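Local coordinates for ASCH domain-containing protein (Enterococcus faecalis, PDB 1T62) that is of unknown function but carries an ASCH domain of the PUA clan, a relationship consistent with a role in binding RNA, at residues Leu82-Thr87 with Val148-Thr153. Numbering follows the deposited sequence.
Sequences LAIIRT and VVDLYT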
ATOM      1  N   LEU B  82      -6.632   2.450   6.796  1.00 23.70           N
ATOM      2  CA  LEU B  82      -6.048   2.737   8.100  1.00 24.22           C
ATOM      3  C   LEU B  82      -6.973   3.538   9.010  1.00 24.86           C
ATOM      4  O   LEU B  82      -7.375   3.072  10.071  1.00 25.11           O
ATOM      5  CB  LEU B  82      -4.757   3.521   7.897  1.00 18.94           C
ATOM      6  CG  LEU B  82      -3.503   3.128   8.662  1.00 19.27           C
ATOM      7  CD1 LEU B  82      -2.480   4.232   8.472  1.00 20.48           C
ATOM      8  CD2 LEU B  82      -3.817   2.935  10.128  1.00 19.82           C
ATOM      9  N   ALA B  83      -7.284   4.762   8.608  1.00 22.68           N
ATOM     10  CA  ALA B  83      -8.168   5.608   9.394  1.00 23.47           C
ATOM     11  C   ALA B  83      -8.722   6.686   8.495  1.00 23.21           C
ATOM     12  O   ALA B  83      -8.239   6.875   7.385  1.00 23.68           O
ATOM     13  CB  ALA B  83      -7.409   6.241  10.541  1.00 23.21           C
ATOM     14  N   ILE B  84      -9.755   7.376   8.954  1.00 18.16           N
ATOM     15  CA  ILE B  84     -10.301   8.461   8.162  1.00 18.61           C
ATOM     16  C   ILE B  84     -10.077   9.759   8.959  1.00 19.28           C
ATOM     17  O   ILE B  84     -10.146   9.776  10.191  1.00 17.30           O
ATOM     18  CB  ILE B  84     -11.798   8.213   7.784  1.00 16.50           C
ATOM     19  CG1 ILE B  84     -12.644   9.403   8.185  1.00 15.06           C
ATOM     20  CG2 ILE B  84     -12.305   6.931   8.363  1.00 15.68           C
ATOM     21  CD1 ILE B  84     -12.745  10.406   7.079  1.00 14.61           C
ATOM     22  N   ILE B  85      -9.765  10.838   8.246  1.00 10.23           N
ATOM     23  CA  ILE B  85      -9.470  12.107   8.886  1.00 14.01           C
ATOM     24  C   ILE B  85     -10.282  13.283   8.363  1.00 13.32           C
ATOM     25  O   ILE B  85     -10.811  13.250   7.252  1.00 13.65           O
ATOM     26  CB  ILE B  85      -7.994  12.428   8.705  1.00  1.28           C
ATOM     27  CG1 ILE B  85      -7.684  12.621   7.222  1.00  5.57           C
ATOM     28  CG2 ILE B  85      -7.161  11.272   9.206  1.00  3.34           C
ATOM     29  CD1 ILE B  85      -6.299  13.117   6.958  1.00 12.24           C
ATOM     30  N   ARG B  86     -10.371  14.331   9.170  1.00 26.84           N
ATOM     31  CA  ARG B  86     -11.098  15.521   8.762  1.00 25.15           C
ATOM     32  C   ARG B  86     -10.174  16.732   8.766  1.00 24.50           C
ATOM     33  O   ARG B  86      -9.461  16.981   9.741  1.00 23.63           O
ATOM     34  CB  ARG B  86     -12.276  15.789   9.688  1.00 26.24           C
ATOM     35  CG  ARG B  86     -13.346  16.547   8.975  1.00 26.15           C
ATOM     36  CD  ARG B  86     -13.679  17.852   9.625  1.00 26.94           C
ATOM     37  NE  ARG B  86     -14.695  17.685  10.653  1.00 27.27           N
ATOM     38  CZ  ARG B  86     -14.418  17.352  11.900  1.00 27.89           C
ATOM     39  NH1 ARG B  86     -13.154  17.158  12.245  1.00 27.92           N
ATOM     40  NH2 ARG B  86     -15.388  17.223  12.789  1.00 30.01           N
ATOM     41  N   THR B  87     -10.187  17.484   7.673  1.00 11.98           N
ATOM     42  CA  THR B  87      -9.342  18.665   7.554  1.00  9.62           C
ATOM     43  C   THR B  87     -10.016  19.866   8.210  1.00  9.49           C
ATOM     44  O   THR B  87     -11.127  20.234   7.846  1.00  6.24           O
ATOM     45  CB  THR B  87      -9.060  18.987   6.068  1.00 19.33           C
ATOM     46  OG1 THR B  87      -8.523  17.824   5.416  1.00 20.67           O
ATOM     47  CG2 THR B  87      -8.062  20.113   5.956  1.00 18.97           C
ATOM     48  N   VAL B 148      -7.793  12.859  13.300  1.00 25.96           N
ATOM     49  CA  VAL B 148      -8.212  11.492  13.034  1.00 23.87           C
ATOM     50  C   VAL B 148      -9.614  11.341  13.581  1.00 22.07           C
ATOM     51  O   VAL B 148      -9.864  11.440  14.786  1.00 21.14           O
ATOM     52  CB  VAL B 148      -7.268  10.469  13.671  1.00 23.37           C
ATOM     53  CG1 VAL B 148      -7.971   9.101  13.797  1.00 21.23           C
ATOM     54  CG2 VAL B 148      -6.027  10.340  12.796  1.00 23.18           C
ATOM     55  N   VAL B 149     -10.521  11.088  12.655  1.00 15.17           N
ATOM     56  CA  VAL B 149     -11.943  11.002  12.933  1.00 15.65           C
ATOM     57  C   VAL B 149     -12.501   9.570  13.014  1.00 13.26           C
ATOM     58  O   VAL B 149     -13.639   9.367  13.398  1.00 11.33           O
ATOM     59  CB  VAL B 149     -12.655  11.877  11.847  1.00  3.10           C
ATOM     60  CG1 VAL B 149     -13.595  11.051  11.007  1.00  3.70           C
ATOM     61  CG2 VAL B 149     -13.300  13.072  12.492  1.00  1.00           C
ATOM     62  N   ASP B 150     -11.690   8.577  12.671  1.00 14.72           N
ATOM     63  CA  ASP B 150     -12.128   7.186  12.715  1.00 18.68           C
ATOM     64  C   ASP B 150     -10.961   6.251  12.377  1.00 20.31           C
ATOM     65  O   ASP B 150     -10.134   6.562  11.524  1.00 21.40           O
ATOM     66  CB  ASP B 150     -13.286   6.983  11.731  1.00 29.49           C
ATOM     67  CG  ASP B 150     -13.955   5.611  11.864  1.00 31.97           C
ATOM     68  OD1 ASP B 150     -14.961   5.380  11.153  1.00 33.70           O
ATOM     69  OD2 ASP B 150     -13.495   4.757  12.661  1.00 33.67           O
ATOM     70  N   LEU B 151     -10.883   5.119  13.070  1.00 26.77           N
ATOM     71  CA  LEU B 151      -9.836   4.131  12.823  1.00 26.77           C
ATOM     72  C   LEU B 151     -10.485   2.919  12.169  1.00 26.77           C
ATOM     73  O   LEU B 151     -11.633   2.587  12.480  1.00 26.77           O
ATOM     74  CB  LEU B 151      -9.189   3.694  14.130  1.00 20.82           C
ATOM     75  CG  LEU B 151      -8.411   4.724  14.945  1.00 20.82           C
ATOM     76  CD1 LEU B 151      -7.966   4.085  16.245  1.00 20.82           C
ATOM     77  CD2 LEU B 151      -7.215   5.225  14.146  1.00 20.82           C
ATOM     78  N   TYR B 152      -9.753   2.261  11.272  1.00 41.63           N
ATOM     79  CA  TYR B 152     -10.259   1.082  10.571  1.00 41.63           C
ATOM     80  C   TYR B 152     -10.045  -0.130  11.440  1.00 41.63           C
ATOM     81  O   TYR B 152      -9.000  -0.765  11.368  1.00 41.63           O
ATOM     82  CB  TYR B 152      -9.532   0.890   9.242  1.00 36.64           C
ATOM     83  CG  TYR B 152      -9.962  -0.328   8.444  1.00 36.64           C
ATOM     84  CD1 TYR B 152      -9.238  -1.519   8.506  1.00 36.64           C
ATOM     85  CD2 TYR B 152     -11.072  -0.277   7.588  1.00 36.64           C
ATOM     86  CE1 TYR B 152      -9.601  -2.634   7.727  1.00 36.64           C
ATOM     87  CE2 TYR B 152     -11.449  -1.387   6.806  1.00 36.64           C
ATOM     88  CZ  TYR B 152     -10.705  -2.559   6.879  1.00 36.64           C
ATOM     89  OH  TYR B 152     -11.037  -3.643   6.091  1.00 36.64           O
ATOM     90  N   THR B 153     -11.043  -0.435  12.261  1.00 37.19           N
ATOM     91  CA  THR B 153     -10.992  -1.570  13.168  1.00 37.19           C
ATOM     92  C   THR B 153     -11.652  -2.811  12.572  1.00 37.19           C
ATOM     93  O   THR B 153     -11.726  -3.849  13.229  1.00 37.19           O
ATOM     94  CB  THR B 153     -11.696  -1.250  14.496  1.00 28.74           C
ATOM     95  OG1 THR B 153     -13.040  -0.829  14.230  1.00 28.74           O
ATOM     96  CG2 THR B 153     -10.954  -0.161  15.253  1.00 28.74           C
TER
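Ile84 lies against Val149 and Asp150 together, because a classic beta bulge in strand 140-151 sets both of these residues opposite it. Its two branches divide the work: CG1 meets Val149 CG1 at 3.4 Å, while CG2 rests against Asp150 CB. With CG anti to the backbone N (chi1 -171°), the Asp150 carboxylate extends past this methyl to Lys15, with which OD1 forms a salt bridge. The other methyl of Val149, CG2, sits over one face of the Arg86 guanidinium, 4.1 Å from NH1, and also touches CB of that arginine; the side chain bends at chi2 and chi3, laying the guanidinium face against this methyl, and NH1 is salt-bridged to Glu147.

On the other face of the sheet, beside helix 33-44, Ala83 CB packs against Leu151 CD2 at 3.8 Å. Farther along, the Ile85 and Val148 CG2 methyls meet at 3.9 Å. Ile85 CG1 instead leads away from strand 140-151.

The antiparallel backbones are joined around the bulge. Ile84 O accepts Val149 N at 2.8 Å, in the carbonyl plane, and a weak second bond from Asp150 N, whereas Ile84 N donates to Asp150 O at 2.7 Å. Past the strand end, Tyr152 N still reaches Leu82 O at 2.8 Å, and the Tyr152 ring turns to meet Phe8 edge-to-face.

Phe8 and Phe12 of helix 2-16 cover the Ile84 face, so strands 81-94 and 140-151, neighbours inside the sheet, meet against that helix through apolar side chains. Arg86 and Asp150 are partly exposed, and pairing with Glu147 and Lys15 probably lets their charges sit next to this apolar contact at little cost.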